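PDB 3L22: SusD superfamily protein from Bacteroides fragilis, which probably binds glycans at the outer membrane for uptake, as other members of the SusD family do. Local coordinates for residues A120-V123 with R124-Y128. Residues are numbered along the deposited sequence; the frame is centred on the assembly and turned at random.
Sequences AKFV and RALAY
Phe122 and Leu126, one helical turn apart, run side by side off the same flank of the helix and meet where Phe122 CE2 lies 4.0 Å from Leu126 CD2, the methyl approaching the ring obliquely. Both side chains hold CG trans to the backbone N (chi1 172° for Phe122, -164° for Leu126), a shared setting that lets ring and isobutyl group travel in the same direction. This is the tightly packed side: both residues are buried, with Leu179 and Ala198 against the ring and Ile32 against the leucine. The backbone between them carries the i to i+4 bonds of a regular alpha-helix: Leu126 N donates to Phe122 O at 2.8 Å, and Ala125 N to Lys121 O, also at 2.8 Å. Arg124 N to Ala120 O and Ala127 N to Val123 O complete the turn.

Looser is the side where Lys121, partly exposed, extends beside Arg124. The Arg124 chain bends at chi3 (68°), which brings its guanidinium alongside Lys121, CG to Arg124 NH2 at 4.1 Å. Lys121 NZ and Arg124 NH2 are 5.3 Å apart, not in contact. The buried guanidinium is engaged elsewhere, NH1 hydrogen-bonded to Asn96 and NH2 in a salt bridge with Asp178, whose carboxylate probably eases the closeness of the two cations.

Helix 113-131 belongs to the largely alpha-helical framework of the SusD family, most of this turn being buried: Val123 and Leu126 pack on helix 18-33, Ala120 and Ala127 on helix 79-103, Ala125 on helix 168-178, while the Phe122 ring meets Phe251 of strand 249-253 edge-to-face.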
ATOM      1  N   ALA A 120     -17.006   1.748  -4.672  1.00 13.44           N
ATOM      2  CA  ALA A 120     -17.098   2.076  -3.253  1.00 13.77           C
ATOM      3  C   ALA A 120     -16.604   0.884  -2.399  1.00 13.84           C
ATOM      4  O   ALA A 120     -15.885   1.066  -1.425  1.00 13.42           O
ATOM      5  CB  ALA A 120     -18.524   2.466  -2.898  1.00 12.58           C
ATOM      6  N   LYS A 121     -16.994  -0.332  -2.775  1.00 14.08           N
ATOM      7  CA  LYS A 121     -16.511  -1.529  -2.095  1.00 14.32           C
ATOM      8  C   LYS A 121     -14.987  -1.695  -2.157  1.00 14.37           C
ATOM      9  O   LYS A 121     -14.363  -2.104  -1.179  1.00 14.65           O
ATOM     10  CB  LYS A 121     -17.241  -2.776  -2.607  1.00 14.84           C
ATOM     11  CG  LYS A 121     -18.709  -2.855  -2.135  1.00 14.55           C
ATOM     12  CD  LYS A 121     -19.302  -4.214  -2.534  1.00 14.85           C
ATOM     13  CE  LYS A 121     -20.758  -4.287  -2.146  1.00 15.69           C
ATOM     14  NZ  LYS A 121     -21.326  -5.609  -2.529  1.00 16.45           N
ATOM     15  N   PHE A 122     -14.385  -1.340  -3.290  1.00 14.34           N
ATOM     16  CA  PHE A 122     -12.934  -1.351  -3.431  1.00 13.28           C
ATOM     17  C   PHE A 122     -12.270  -0.424  -2.383  1.00 13.43           C
ATOM     18  O   PHE A 122     -11.320  -0.826  -1.741  1.00 13.27           O
ATOM     19  CB  PHE A 122     -12.504  -0.931  -4.836  1.00 12.80           C
ATOM     20  CG  PHE A 122     -11.038  -0.737  -4.969  1.00 13.73           C
ATOM     21  CD1 PHE A 122     -10.204  -1.836  -5.241  1.00 13.95           C
ATOM     22  CD2 PHE A 122     -10.454   0.511  -4.747  1.00 12.94           C
ATOM     23  CE1 PHE A 122      -8.844  -1.682  -5.340  1.00 11.96           C
ATOM     24  CE2 PHE A 122      -9.080   0.663  -4.830  1.00 14.74           C
ATOM     25  CZ  PHE A 122      -8.274  -0.466  -5.124  1.00 15.07           C
ATOM     26  N   VAL A 123     -12.787   0.797  -2.228  1.00 12.53           N
ATOM     27  CA  VAL A 123     -12.267   1.743  -1.251  1.00 12.70           C
ATOM     28  C   VAL A 123     -12.375   1.173   0.185  1.00 13.22           C
ATOM     29  O   VAL A 123     -11.402   1.216   0.925  1.00 13.56           O
ATOM     30  CB  VAL A 123     -12.930   3.109  -1.386  1.00 12.33           C
ATOM     31  CG1 VAL A 123     -12.491   4.061  -0.290  1.00 11.88           C
ATOM     32  CG2 VAL A 123     -12.607   3.707  -2.770  1.00 12.32           C
ATOM     33  N   ARG A 124     -13.509   0.552   0.527  1.00 13.92           N
ATOM     34  CA  ARG A 124     -13.642  -0.082   1.846  1.00 13.86           C
ATOM     35  C   ARG A 124     -12.656  -1.234   1.998  1.00 14.11           C
ATOM     36  O   ARG A 124     -12.015  -1.364   3.040  1.00 13.62           O
ATOM     37  CB  ARG A 124     -15.053  -0.567   2.052  1.00 14.88           C
ATOM     38  CG  ARG A 124     -15.309  -1.180   3.419  1.00 15.79           C
ATOM     39  CD  ARG A 124     -16.815  -1.318   3.648  1.00 15.95           C
ATOM     40  NE  ARG A 124     -17.409  -2.309   2.774  1.00 12.81           N
ATOM     41  CZ  ARG A 124     -18.730  -2.498   2.652  1.00 14.42           C
ATOM     42  NH1 ARG A 124     -19.622  -1.786   3.368  1.00 13.70           N
ATOM     43  NH2 ARG A 124     -19.164  -3.469   1.870  1.00 14.27           N
ATOM     44  N   ALA A 125     -12.483  -2.009   0.932  1.00 14.25           N
ATOM     45  CA  ALA A 125     -11.577  -3.148   0.933  1.00 14.22           C
ATOM     46  C   ALA A 125     -10.119  -2.705   1.161  1.00 14.95           C
ATOM     47  O   ALA A 125      -9.385  -3.292   1.987  1.00 14.99           O
ATOM     48  CB  ALA A 125     -11.718  -3.947  -0.404  1.00 14.74           C
ATOM     49  N   LEU A 126      -9.726  -1.635   0.475  1.00 14.37           N
ATOM     50  CA  LEU A 126      -8.398  -1.090   0.635  1.00 14.36           C
ATOM     51  C   LEU A 126      -8.135  -0.572   2.069  1.00 14.71           C
ATOM     52  O   LEU A 126      -7.034  -0.785   2.659  1.00 13.46           O
ATOM     53  CB  LEU A 126      -8.172   0.015  -0.424  1.00 14.00           C
ATOM     54  CG  LEU A 126      -6.741   0.463  -0.676  1.00 14.99           C
ATOM     55  CD1 LEU A 126      -5.783  -0.720  -1.043  1.00 12.19           C
ATOM     56  CD2 LEU A 126      -6.664   1.584  -1.742  1.00 14.59           C
ATOM     57  N   ALA A 127      -9.132   0.096   2.640  1.00 14.32           N
ATOM     58  CA  ALA A 127      -8.988   0.633   3.986  1.00 14.16           C
ATOM     59  C   ALA A 127      -8.767  -0.509   4.985  1.00 14.29           C
ATOM     60  O   ALA A 127      -7.808  -0.493   5.781  1.00 14.54           O
ATOM     61  CB  ALA A 127     -10.203   1.462   4.346  1.00 13.28           C
ATOM     62  N   TYR A 128      -9.614  -1.540   4.908  1.00 13.86           N
ATOM     63  CA  TYR A 128      -9.442  -2.719   5.767  1.00 13.25           C
ATOM     64  C   TYR A 128      -8.115  -3.434   5.527  1.00 13.35           C
ATOM     65  O   TYR A 128      -7.514  -3.963   6.471  1.00 13.03           O
ATOM     66  CB  TYR A 128     -10.624  -3.700   5.633  1.00 13.21           C
ATOM     67  CG  TYR A 128     -11.797  -3.294   6.489  1.00 12.49           C
ATOM     68  CD1 TYR A 128     -11.686  -3.301   7.880  1.00 12.20           C
ATOM     69  CD2 TYR A 128     -13.012  -2.866   5.928  1.00 14.49           C
ATOM     70  CE1 TYR A 128     -12.730  -2.911   8.693  1.00 14.08           C
ATOM     71  CE2 TYR A 128     -14.092  -2.477   6.757  1.00 12.15           C
ATOM     72  CZ  TYR A 128     -13.929  -2.500   8.137  1.00 13.87           C
ATOM     73  OH  TYR A 128     -14.923  -2.106   8.985  1.00 13.01           O
TER